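Local atomic coordinates of cellulosomal scaffoldin adaptor protein B (Acetivibrio cellulolyticus, PDB entry 4UYP), a protein that carries at its C-terminal end a calcium-binding type I dockerin module that docks onto a cohesin of the anchoring scaffoldin ScaC in cellulosome assembly. Residues K1-D6 with G11-I16; G5-N10 with V19-Y24; L39-D42 with S48-I51; A54-D59 with L67-E72. The protein carries 2 engineered substitutions. All blocks are in the same frame, centred on the assembly; numbering follows the deposited sequence. Where two conformers were deposited one is given.

Contact 1. Residues K1-D6 with G11-I16; sequences KFIYGD and GSVRSI. Engineered in segment 11-16: Ser-15 (natural residue Ile), Ile-16 (natural residue Asn). With CA (calcium ion), chain L.
Asp-6 and Gly-11 meet across the first calcium loop of the dockerin, an EF-hand-like loop that runs on into helix 15-26. The tight part lies round the metal. OD1 of Asp-6 binds the calcium at 2.3 Å, and the backbone O of Ser-12 binds the same ion at 2.4 Å; the cation lets these two oxygens lie close. The other carboxylate oxygen, OD2, accepts the N-H of Gly-11 at 2.7 Å, on its syn side but 31° out of the carboxylate plane. One aspartate thus ties metal and backbone together, because its CG stands anti to the backbone N (chi1 -178°). Glycine suits position 11, where positive phi would press a CB against the preceding carbonyl O. Asp-8, Asn-10 and Asp-17 complete the protein ligands.

Ile-3 and Gly-11 form the looser, solvent side, where Ile-3 brings CD1 to 3.5 Å from the backbone O of Gly-11. Val-13 faces inward to helix 51-61 and sets CG2 3.4 Å from the backbone O of Tyr-4, inside the type II turn from Ile-3 to Asp-6, whose third residue, Gly-5, has angles that call for glycine. The same CG2 lies 3.7 Å from CG2 of Ile-3.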
loop_
_atom_site.group_PDB
_atom_site.type_symbol
_atom_site.label_atom_id
_atom_site.label_comp_id
_atom_site.label_asym_id
_atom_site.label_seq_id
_atom_site.Cartn_x
_atom_site.Cartn_y
_atom_site.Cartn_z
ATOM N N LYS B 1 31.077 7.550 7.117
ATOM C CA LYS B 1 31.136 7.411 8.615
ATOM C C LYS B 1 29.766 7.744 9.262
ATOM O O LYS B 1 29.185 8.813 9.013
ATOM C CB LYS B 1 32.237 8.292 9.260
ATOM C CG LYS B 1 32.604 7.935 10.707
ATOM C CD LYS B 1 33.694 6.871 10.787
ATOM C CE LYS B 1 33.167 5.426 10.763
ATOM N NZ LYS B 1 32.528 5.025 9.464
ATOM N N PHE B 2 29.259 6.816 10.081
ATOM C CA PHE B 2 28.063 7.086 10.862
ATOM C C PHE B 2 28.041 6.092 12.033
ATOM O O PHE B 2 28.745 5.060 11.988
ATOM C CB PHE B 2 26.778 6.938 9.962
ATOM C CG PHE B 2 26.541 5.543 9.463
ATOM C CD1 PHE B 2 27.099 5.059 8.260
ATOM C CD2 PHE B 2 25.767 4.641 10.225
ATOM C CE1 PHE B 2 26.863 3.745 7.854
ATOM C CE2 PHE B 2 25.601 3.352 9.836
ATOM C CZ PHE B 2 26.111 2.873 8.656
ATOM N N ILE B 3 27.228 6.359 13.063
ATOM C CA ILE B 3 27.017 5.425 14.197
ATOM C C ILE B 3 25.684 4.712 14.030
ATOM O O ILE B 3 24.688 5.373 13.778
ATOM C CB ILE B 3 26.992 6.189 15.544
ATOM C CG1 ILE B 3 28.336 6.940 15.698
ATOM C CG2 ILE B 3 26.579 5.346 16.743
ATOM C CD1 ILE B 3 28.296 8.128 16.624
ATOM N N TYR B 4 25.728 3.389 14.065
ATOM C CA TYR B 4 24.463 2.602 13.943
ATOM C C TYR B 4 23.519 3.132 15.054
ATOM O O TYR B 4 23.902 3.251 16.210
ATOM C CB TYR B 4 24.669 1.115 14.045
ATOM C CG TYR B 4 25.208 0.541 12.750
ATOM C CD1 TYR B 4 24.445 0.484 11.634
ATOM C CD2 TYR B 4 26.545 0.122 12.726
ATOM C CE1 TYR B 4 24.994 -0.035 10.414
ATOM C CE2 TYR B 4 27.091 -0.383 11.559
ATOM C CZ TYR B 4 26.311 -0.444 10.460
ATOM O OH TYR B 4 26.926 -0.993 9.347
ATOM N N GLY B 5 22.273 3.328 14.663
ATOM C CA GLY B 5 21.295 3.791 15.699
ATOM C C GLY B 5 21.112 5.277 15.685
ATOM O O GLY B 5 20.103 5.795 16.151
ATOM N N ASP B 6 22.079 6.020 15.114
ATOM C CA ASP B 6 22.055 7.474 15.220
ATOM C C ASP B 6 21.379 8.127 14.035
ATOM O O ASP B 6 21.970 8.683 13.129
ATOM C CB ASP B 6 23.504 8.019 15.292
ATOM C CG ASP B 6 23.489 9.500 15.450
ATOM O OD1 ASP B 6 22.529 10.150 15.893
ATOM O OD2 ASP B 6 24.528 10.137 15.116
ATOM N N GLY B 11 25.412 12.292 16.522
ATOM C CA GLY B 11 26.594 11.767 17.215
ATOM C C GLY B 11 26.312 10.869 18.419
ATOM O O GLY B 11 27.271 10.408 19.085
ATOM N N SER B 12 25.005 10.637 18.760
ATOM C CA SER B 12 24.655 9.925 19.919
ATOM C C SER B 12 23.411 9.072 19.622
ATOM O O SER B 12 22.551 9.614 18.939
ATOM C CB SER B 12 24.244 10.976 20.915
ATOM O OG SER B 12 24.017 10.466 22.174
ATOM N N VAL B 13 23.320 7.857 20.162
ATOM C CA VAL B 13 22.095 7.062 20.021
ATOM C C VAL B 13 21.244 7.344 21.242
ATOM O O VAL B 13 21.607 7.120 22.394
ATOM C CB VAL B 13 22.449 5.579 19.949
ATOM C CG1 VAL B 13 21.169 4.795 19.651
ATOM C CG2 VAL B 13 23.436 5.362 18.784
ATOM N N ARG B 14 20.026 7.861 20.973
ATOM C CA ARG B 14 19.165 8.442 22.011
ATOM C C ARG B 14 17.746 7.985 21.768
ATOM O O ARG B 14 17.400 7.522 20.710
ATOM C CB ARG B 14 19.159 9.966 21.943
ATOM C CG ARG B 14 20.548 10.570 21.952
ATOM C CD ARG B 14 21.108 10.226 23.318
ATOM N NE ARG B 14 20.742 11.111 24.389
ATOM C CZ ARG B 14 21.094 12.431 24.523
ATOM N NH1 ARG B 14 21.896 13.016 23.612
ATOM N NH2 ARG B 14 20.647 13.193 25.577
ATOM N N SER B 15 16.922 8.224 22.770
ATOM C CA SER B 15 15.484 7.808 22.663
ATOM C C SER B 15 14.822 8.293 21.399
ATOM O O SER B 15 13.985 7.604 20.727
ATOM C CB SER B 15 14.694 8.260 23.860
ATOM O OG SER B 15 15.136 7.557 25.016
ATOM N N ILE B 16 15.114 9.569 21.063
ATOM C CA ILE B 16 14.438 10.176 19.909
ATOM C C ILE B 16 14.758 9.468 18.608
ATOM O O ILE B 16 13.973 9.447 17.679
ATOM C CB ILE B 16 14.708 11.692 19.842
ATOM C CG1 ILE B 16 13.675 12.449 18.955
ATOM C CG2 ILE B 16 16.133 11.968 19.351
ATOM C CD1 ILE B 16 12.237 12.466 19.567
HETATM CA CA CA L . 20.952 10.632 17.546
HETATM O O HOH W 1 19.375 11.868 18.881
#

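Contact 2. Residues G5-N10 with V19-Y24; sequences GDVDGN and VLIRDY. With CA (calcium ion), chain L.
In the conformer given, chi1 of Val-7 is -37°, short of the staggered value, and its two methyls spread over neighbouring residues of helix 15-26: CG1, anti to the carbonyl carbon, goes to Ile-21, while CG2, between the backbone N and the carbonyl carbon, goes to Leu-20. CG1 lies 3.6 Å from CG1 of Ile-21, the two side chains crossing at about a right angle. CG2 comes within 3.7 Å of CB of Leu-20, the side chains running past each other in opposite directions. A short, branched valine suits this place, touching two helix residues at once. Leu-20 rests its CD1 3.7 Å from CB of Asp-8, the apolar side of a metal ligand.

The carboxylate beyond it binds calcium through OD1 at 2.3 Å, and OD2 accepts a hydrogen bond of 2.7 Å from water 1, itself a calcium ligand. The N-H of Asn-10 is shared between Asp-8 OD1, met 44° above the carboxylate plane in an Asx turn, and the syn lone pair of Asp-6 OD1; its amide OD1 returns to the ion. Apolar contacts seat the first calcium loop against the helix that follows it, as in the EF-hand-like halves of type I dockerins.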
loop_
_atom_site.group_PDB
_atom_site.type_symbol
_atom_site.label_atom_id
_atom_site.label_comp_id
_atom_site.label_asym_id
_atom_site.label_seq_id
_atom_site.Cartn_x
_atom_site.Cartn_y
_atom_site.Cartn_z
ATOM N N GLY B 5 22.273 3.328 14.663
ATOM C CA GLY B 5 21.295 3.791 15.699
ATOM C C GLY B 5 21.112 5.277 15.685
ATOM O O GLY B 5 20.103 5.795 16.151
ATOM N N ASP B 6 22.079 6.020 15.114
ATOM C CA ASP B 6 22.055 7.474 15.220
ATOM C C ASP B 6 21.379 8.127 14.035
ATOM O O ASP B 6 21.970 8.683 13.129
ATOM C CB ASP B 6 23.504 8.019 15.292
ATOM C CG ASP B 6 23.489 9.500 15.450
ATOM O OD1 ASP B 6 22.529 10.150 15.893
ATOM O OD2 ASP B 6 24.528 10.137 15.116
ATOM N N VAL B 7 20.041 7.971 13.998
ATOM C CA VAL B 7 19.305 8.226 12.765
ATOM C C VAL B 7 19.151 9.745 12.471
ATOM O O VAL B 7 18.998 10.099 11.321
ATOM C CB VAL B 7 17.922 7.455 12.804
ATOM C CG1 VAL B 7 18.022 6.066 13.491
ATOM C CG2 VAL B 7 16.963 8.163 13.627
ATOM N N ASP B 8 19.279 10.578 13.503
ATOM C CA ASP B 8 19.280 12.045 13.345
ATOM C C ASP B 8 20.676 12.611 13.144
ATOM O O ASP B 8 20.787 13.820 12.930
ATOM C CB ASP B 8 18.485 12.826 14.422
ATOM C CG ASP B 8 19.050 12.736 15.844
ATOM O OD1 ASP B 8 20.227 12.186 15.986
ATOM O OD2 ASP B 8 18.380 13.240 16.768
ATOM N N GLY B 9 21.694 11.752 13.197
ATOM C CA GLY B 9 23.095 12.199 12.861
ATOM C C GLY B 9 23.673 13.102 13.885
ATOM O O GLY B 9 24.586 13.871 13.526
ATOM N N ASN B 10 23.261 13.109 15.119
ATOM C CA ASN B 10 23.746 14.081 16.066
ATOM C C ASN B 10 24.970 13.511 16.845
ATOM O O ASN B 10 25.424 14.215 17.792
ATOM C CB ASN B 10 22.649 14.664 17.035
ATOM C CG ASN B 10 22.231 13.653 18.124
ATOM O OD1 ASN B 10 22.451 12.447 17.970
ATOM N ND2 ASN B 10 21.637 14.126 19.150
ATOM N N VAL B 19 12.214 6.984 18.045
ATOM C CA VAL B 19 10.969 7.651 17.616
ATOM C C VAL B 19 10.998 7.983 16.130
ATOM O O VAL B 19 9.994 7.783 15.388
ATOM C CB VAL B 19 10.751 8.877 18.432
ATOM C CG1 VAL B 19 9.462 9.593 17.947
ATOM C CG2 VAL B 19 10.546 8.582 19.933
ATOM N N LEU B 20 12.145 8.459 15.614
ATOM C CA LEU B 20 12.264 8.772 14.214
ATOM C C LEU B 20 12.116 7.575 13.336
ATOM O O LEU B 20 11.463 7.621 12.268
ATOM C CB LEU B 20 13.569 9.482 13.896
ATOM C CG LEU B 20 13.658 10.836 14.580
ATOM C CD1 LEU B 20 15.079 11.427 14.436
ATOM C CD2 LEU B 20 12.747 11.803 13.776
ATOM N N ILE B 21 12.685 6.395 13.735
ATOM C CA ILE B 21 12.492 5.205 12.949
ATOM C C ILE B 21 10.990 4.844 12.959
ATOM O O ILE B 21 10.454 4.458 11.884
ATOM C CB ILE B 21 13.297 4.039 13.529
ATOM C CG1 ILE B 21 14.806 4.366 13.433
ATOM C CG2 ILE B 21 13.038 2.789 12.737
ATOM C CD1 ILE B 21 15.711 3.298 14.097
ATOM N N ARG B 22 10.343 4.929 14.126
ATOM C CA ARG B 22 8.885 4.684 14.154
ATOM C C ARG B 22 8.111 5.678 13.191
ATOM O O ARG B 22 7.173 5.223 12.474
ATOM C CB ARG B 22 8.423 4.756 15.603
ATOM C CG ARG B 22 6.902 4.465 15.725
ATOM C CD ARG B 22 6.534 4.483 17.200
ATOM N NE ARG B 22 6.601 5.853 17.732
ATOM C CZ ARG B 22 6.687 6.122 19.027
ATOM N NH1 ARG B 22 6.852 5.193 19.955
ATOM N NH2 ARG B 22 6.593 7.397 19.370
ATOM N N ASP B 23 8.545 6.921 13.129
ATOM C CA ASP B 23 7.867 7.903 12.208
ATOM C C ASP B 23 8.030 7.389 10.822
ATOM O O ASP B 23 7.087 7.555 9.985
ATOM C CB ASP B 23 8.520 9.284 12.321
ATOM C CG ASP B 23 8.122 10.041 13.523
ATOM O OD1 ASP B 23 7.201 9.665 14.249
ATOM O OD2 ASP B 23 8.900 11.087 13.689
ATOM N N TYR B 24 9.202 6.837 10.411
ATOM C CA TYR B 24 9.335 6.307 9.071
ATOM C C TYR B 24 8.429 5.111 8.768
ATOM O O TYR B 24 7.767 5.012 7.707
ATOM C CB TYR B 24 10.835 5.877 8.859
ATOM C CG TYR B 24 11.201 5.523 7.469
ATOM C CD1 TYR B 24 11.024 4.223 6.969
ATOM C CD2 TYR B 24 11.706 6.539 6.599
ATOM C CE1 TYR B 24 11.319 3.902 5.644
ATOM C CE2 TYR B 24 12.075 6.149 5.323
ATOM C CZ TYR B 24 11.832 4.876 4.838
ATOM O OH TYR B 24 12.174 4.611 3.502
HETATM CA CA CA L . 20.952 10.632 17.546
HETATM O O HOH W 1 19.375 11.868 18.881
#

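Contact 3. Residues L39-D42 with S48-I51; sequences LAAD and SIKI. With CA (calcium ion), chain K.
Asp-42 and Ser-48 put neighbouring oxygens on the calcium ion of the second EF-hand-like loop, between helix 37-41 and helix 51-61. The side chain of Asp-42 extends with CG anti to the backbone N (chi1 -180°), which carries the carboxylate in toward the metal. Its OD1 binds calcium at 2.3 Å, and Ser-48 supplies its backbone O, also at 2.3 Å. The serine side chain is turned away from Asp-42; with the carbonyl on the metal, its OG can serve the partner, and it is hydrogen-bonded to Gln-43 of a ScaC chain. OD2 of Asp-42 accepts from the backbone N of Gly-47, so both carboxylate oxygens are engaged. Asp-44, Asn-46 and Asp-53 complete the protein ligands, and water 2 adds a further oxygen at 2.4 Å.

Beside this polar centre the contact turns apolar. The CB of Ala-41 points toward the opposite segment and is met by the far end of Ile-49. Helix 15-26 borders this patch through Ile-21, which touches both residues. With CG1 anti to the carbonyl carbon and the chain then extended (chi2 -173°), Ile-49 in the conformer given holds out CD1, which stops 3.9 Å from CB of Ala-41.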
loop_
_atom_site.group_PDB
_atom_site.type_symbol
_atom_site.label_atom_id
_atom_site.label_comp_id
_atom_site.label_asym_id
_atom_site.label_seq_id
_atom_site.Cartn_x
_atom_site.Cartn_y
_atom_site.Cartn_z
ATOM N N LEU B 39 20.957 4.118 6.544
ATOM C CA LEU B 39 21.843 3.075 6.927
ATOM C C LEU B 39 21.916 2.996 8.478
ATOM O O LEU B 39 22.011 1.888 9.062
ATOM C CB LEU B 39 23.253 3.438 6.445
ATOM C CG LEU B 39 23.723 2.764 5.155
ATOM C CD1 LEU B 39 22.768 1.918 4.333
ATOM C CD2 LEU B 39 24.466 3.861 4.366
ATOM N N ALA B 40 21.870 4.149 9.161
ATOM C CA ALA B 40 21.969 4.140 10.623
ATOM C C ALA B 40 20.699 3.485 11.239
ATOM O O ALA B 40 20.778 2.913 12.318
ATOM C CB ALA B 40 22.175 5.533 11.170
ATOM N N ALA B 41 19.595 3.665 10.553
ATOM C CA ALA B 41 18.334 3.129 11.139
ATOM C C ALA B 41 18.260 1.610 11.029
ATOM O O ALA B 41 17.498 0.967 11.753
ATOM C CB ALA B 41 17.158 3.722 10.343
ATOM N N ASP B 42 18.927 0.992 10.061
ATOM C CA ASP B 42 18.769 -0.408 9.791
ATOM C C ASP B 42 19.700 -1.217 10.756
ATOM O O ASP B 42 20.703 -1.846 10.287
ATOM C CB ASP B 42 19.042 -0.751 8.279
ATOM C CG ASP B 42 18.868 -2.194 8.002
ATOM O OD1 ASP B 42 18.105 -2.940 8.723
ATOM O OD2 ASP B 42 19.457 -2.686 7.009
ATOM N N SER B 48 16.132 -3.400 5.190
ATOM C CA SER B 48 14.856 -2.681 5.227
ATOM C C SER B 48 14.702 -2.052 6.578
ATOM O O SER B 48 15.242 -2.555 7.597
ATOM C CB SER B 48 13.643 -3.556 5.026
ATOM O OG SER B 48 13.583 -4.079 3.683
ATOM N N ILE B 49 14.020 -0.895 6.601
ATOM C CA ILE B 49 13.650 -0.268 7.869
ATOM C C ILE B 49 12.260 -0.808 8.282
ATOM O O ILE B 49 11.286 -0.677 7.513
ATOM C CB ILE B 49 13.680 1.228 7.717
ATOM C CG1 ILE B 49 15.016 1.672 7.065
ATOM C CG2 ILE B 49 13.537 1.943 9.056
ATOM C CD1 ILE B 49 15.198 3.187 7.037
ATOM N N LYS B 50 12.183 -1.437 9.436
ATOM C CA LYS B 50 10.945 -2.033 9.936
ATOM C C LYS B 50 10.814 -1.733 11.363
ATOM O O LYS B 50 11.679 -1.173 12.034
ATOM C CB LYS B 50 10.928 -3.517 9.715
ATOM C CG LYS B 50 11.137 -3.963 8.232
ATOM C CD LYS B 50 11.198 -5.457 8.084
ATOM C CE LYS B 50 9.879 -6.091 8.310
ATOM N NZ LYS B 50 9.914 -7.576 8.049
ATOM N N ILE B 51 9.611 -2.055 11.940
ATOM C CA ILE B 51 9.380 -1.680 13.314
ATOM C C ILE B 51 10.411 -2.273 14.294
ATOM O O ILE B 51 10.638 -1.651 15.346
ATOM C CB ILE B 51 7.867 -2.021 13.737
ATOM C CG1 ILE B 51 7.446 -1.330 15.085
ATOM C CG2 ILE B 51 7.655 -3.514 13.817
ATOM C CD1 ILE B 51 7.615 0.173 15.068
HETATM CA CA CA K . 16.080 -3.670 9.433
HETATM O O HOH W 2 14.317 -5.159 10.155
#

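Contact 4. Residues A54-D59 with L67-E72; sequences AVLVRD and LFPVEE
Helix 51-61, which follows the second calcium loop of the dockerin, is packed here by the C-terminal tail through Phe-68 and Pro-69. The ring of Phe-68 meets the helix with its edge: CE1 lies 3.5 Å from the backbone O of Leu-56 and 3.7 Å from CA of Val-57, both near the ring plane. Such an approach sets the slightly positive rim of the ring against a carbonyl oxygen. At the next rim atom, CZ touches CG2 of Val-57 at 4.1 Å. A broad flat ring suits the place, because it reaches backbone and side chain of the helix together. Val-43 and Tyr-60 are further neighbours of this ring. Pro-69 sets its CD 4.2 Å from CD1 of Leu-56.

Pro-69 also opens a short 3-10 segment, 69-71, where proline, lacking an N-H, fits the first turn. Just before it, the backbone N of Phe-68 donates to OE1 of Glu-71 at 2.8 Å, nearly straight at 175°, OE1 accepting with its anti lone pair.

The same helix forms part of the cohesin-binding surface: Leu-56 also packs on Gly-125 of the ScaC chain, and Arg-58 grips OD1 of Asp-59 side-on with NE and NH2, the oxygen lying in the guanidinium plane. The pair continues to the ScaC cohesin, where NH1 of Arg-58 donates to the backbone O of Ala-79 and OD2 of Asp-59 is hydrogen-bonded to Tyr-32 OH.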
loop_
_atom_site.group_PDB
_atom_site.type_symbol
_atom_site.label_atom_id
_atom_site.label_comp_id
_atom_site.label_asym_id
_atom_site.label_seq_id
_atom_site.Cartn_x
_atom_site.Cartn_y
_atom_site.Cartn_z
ATOM N N ALA B 54 13.176 -0.011 15.146
ATOM C CA ALA B 54 12.918 1.053 16.098
ATOM C C ALA B 54 13.011 0.485 17.543
ATOM O O ALA B 54 13.578 1.165 18.397
ATOM C CB ALA B 54 11.452 1.590 15.804
ATOM N N VAL B 55 12.461 -0.691 17.777
ATOM C CA VAL B 55 12.478 -1.216 19.121
ATOM C C VAL B 55 13.895 -1.641 19.528
ATOM O O VAL B 55 14.234 -1.463 20.707
ATOM C CB VAL B 55 11.415 -2.281 19.345
ATOM C CG1 VAL B 55 11.814 -3.683 18.832
ATOM C CG2 VAL B 55 10.889 -2.214 20.762
ATOM N N LEU B 56 14.696 -2.070 18.541
ATOM C CA LEU B 56 16.118 -2.335 18.846
ATOM C C LEU B 56 16.821 -1.095 19.270
ATOM O O LEU B 56 17.625 -1.139 20.248
ATOM C CB LEU B 56 16.788 -3.023 17.657
ATOM C CG LEU B 56 16.413 -4.504 17.415
ATOM C CD1 LEU B 56 16.882 -4.976 16.044
ATOM C CD2 LEU B 56 17.018 -5.455 18.515
ATOM N N VAL B 57 16.665 0.001 18.559
ATOM C CA VAL B 57 17.290 1.220 19.030
ATOM C C VAL B 57 16.807 1.615 20.415
ATOM O O VAL B 57 17.618 1.977 21.299
ATOM C CB VAL B 57 17.096 2.374 17.986
ATOM C CG1 VAL B 57 17.640 3.709 18.510
ATOM C CG2 VAL B 57 17.833 1.987 16.712
ATOM N N ARG B 58 15.486 1.590 20.677
ATOM C CA ARG B 58 15.020 1.910 22.009
ATOM C C ARG B 58 15.654 1.009 23.058
ATOM O O ARG B 58 16.100 1.507 24.109
ATOM C CB ARG B 58 13.515 1.703 22.027
ATOM C CG ARG B 58 13.004 2.090 23.408
ATOM C CD ARG B 58 11.628 1.542 23.576
ATOM N NE ARG B 58 11.666 0.064 23.711
ATOM C CZ ARG B 58 10.604 -0.693 23.874
ATOM N NH1 ARG B 58 9.354 -0.175 23.848
ATOM N NH2 ARG B 58 10.740 -2.036 24.011
ATOM N N ASP B 59 15.707 -0.284 22.739
ATOM C CA ASP B 59 16.255 -1.268 23.731
ATOM C C ASP B 59 17.729 -1.038 23.912
ATOM O O ASP B 59 18.188 -1.264 25.066
ATOM C CB ASP B 59 15.922 -2.681 23.285
ATOM C CG ASP B 59 14.419 -2.988 23.353
ATOM O OD1 ASP B 59 13.637 -2.159 23.907
ATOM O OD2 ASP B 59 14.048 -4.069 22.892
ATOM N N LEU B 67 25.024 -3.783 21.765
ATOM C CA LEU B 67 25.416 -3.640 20.381
ATOM C C LEU B 67 24.207 -4.025 19.560
ATOM O O LEU B 67 23.317 -4.763 20.070
ATOM C CB LEU B 67 26.659 -4.484 20.018
ATOM C CG LEU B 67 26.811 -5.894 20.548
ATOM C CD1 LEU B 67 25.877 -6.825 19.864
ATOM C CD2 LEU B 67 28.213 -6.423 20.279
ATOM N N PHE B 68 24.228 -3.604 18.311
ATOM C CA PHE B 68 23.137 -3.966 17.367
ATOM C C PHE B 68 23.473 -5.229 16.610
ATOM O O PHE B 68 24.672 -5.578 16.406
ATOM C CB PHE B 68 22.879 -2.801 16.395
ATOM C CG PHE B 68 22.347 -1.618 17.130
ATOM C CD1 PHE B 68 21.064 -1.701 17.702
ATOM C CD2 PHE B 68 23.042 -0.417 17.277
ATOM C CE1 PHE B 68 20.505 -0.598 18.403
ATOM C CE2 PHE B 68 22.495 0.705 17.911
ATOM C CZ PHE B 68 21.201 0.603 18.504
ATOM N N PRO B 69 22.492 -5.984 16.134
ATOM C CA PRO B 69 22.796 -7.189 15.337
ATOM C C PRO B 69 23.645 -6.913 14.135
ATOM O O PRO B 69 24.541 -7.787 13.813
ATOM C CB PRO B 69 21.399 -7.667 14.913
ATOM C CG PRO B 69 20.518 -7.182 15.976
ATOM C CD PRO B 69 21.027 -5.797 16.350
ATOM N N VAL B 70 23.525 -5.746 13.444
ATOM C CA VAL B 70 24.391 -5.430 12.325
ATOM C C VAL B 70 25.886 -5.356 12.712
ATOM O O VAL B 70 26.732 -5.556 11.831
ATOM C CB VAL B 70 23.940 -4.158 11.609
ATOM C CG1 VAL B 70 24.157 -2.877 12.414
ATOM C CG2 VAL B 70 24.570 -3.999 10.198
ATOM N N GLU B 71 26.163 -5.085 13.973
ATOM C CA GLU B 71 27.576 -4.971 14.481
ATOM C C GLU B 71 28.127 -6.347 14.946
ATOM O O GLU B 71 29.359 -6.443 15.170
ATOM C CB GLU B 71 27.579 -4.021 15.638
ATOM C CG GLU B 71 27.085 -2.639 15.283
ATOM C CD GLU B 71 27.070 -1.737 16.463
ATOM O OE1 GLU B 71 26.300 -1.868 17.467
ATOM O OE2 GLU B 71 27.967 -0.860 16.442
ATOM N N GLU B 72 27.317 -7.369 15.180
ATOM C CA GLU B 72 27.838 -8.632 15.705
ATOM C C GLU B 72 28.639 -9.257 14.553
ATOM O O GLU B 72 28.128 -9.382 13.444
ATOM C CB GLU B 72 26.762 -9.566 16.315
ATOM C CG GLU B 72 25.411 -8.937 16.624
ATOM C CD GLU B 72 24.746 -9.293 17.980
ATOM O OE1 GLU B 72 25.522 -9.732 18.886
ATOM O OE2 GLU B 72 23.468 -9.062 18.155
#

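How the contacts relate
Contacts 1 and 3 are counterparts, each joining the start of a calcium loop to its later part through an aspartate and a serine carbonyl; both are partly buried, with metal bonds at the centre and a small apolar patch beside them. Contact 2 shares Gly-5, Asp-6 and the calcium of contact 1, but its bridge to helix 15-26 is purely apolar. Contact 4 is the most buried and has no metal. The pieces meet in the middle: Ile-21 of contact 2 touches Ala-41 of contact 3 and Val-57 of contact 4, while Tyr-4 of contact 1 packs on Phe-68 and Val-70. A probable Gly-5 to Ala-40 backbone bond joins the two halves.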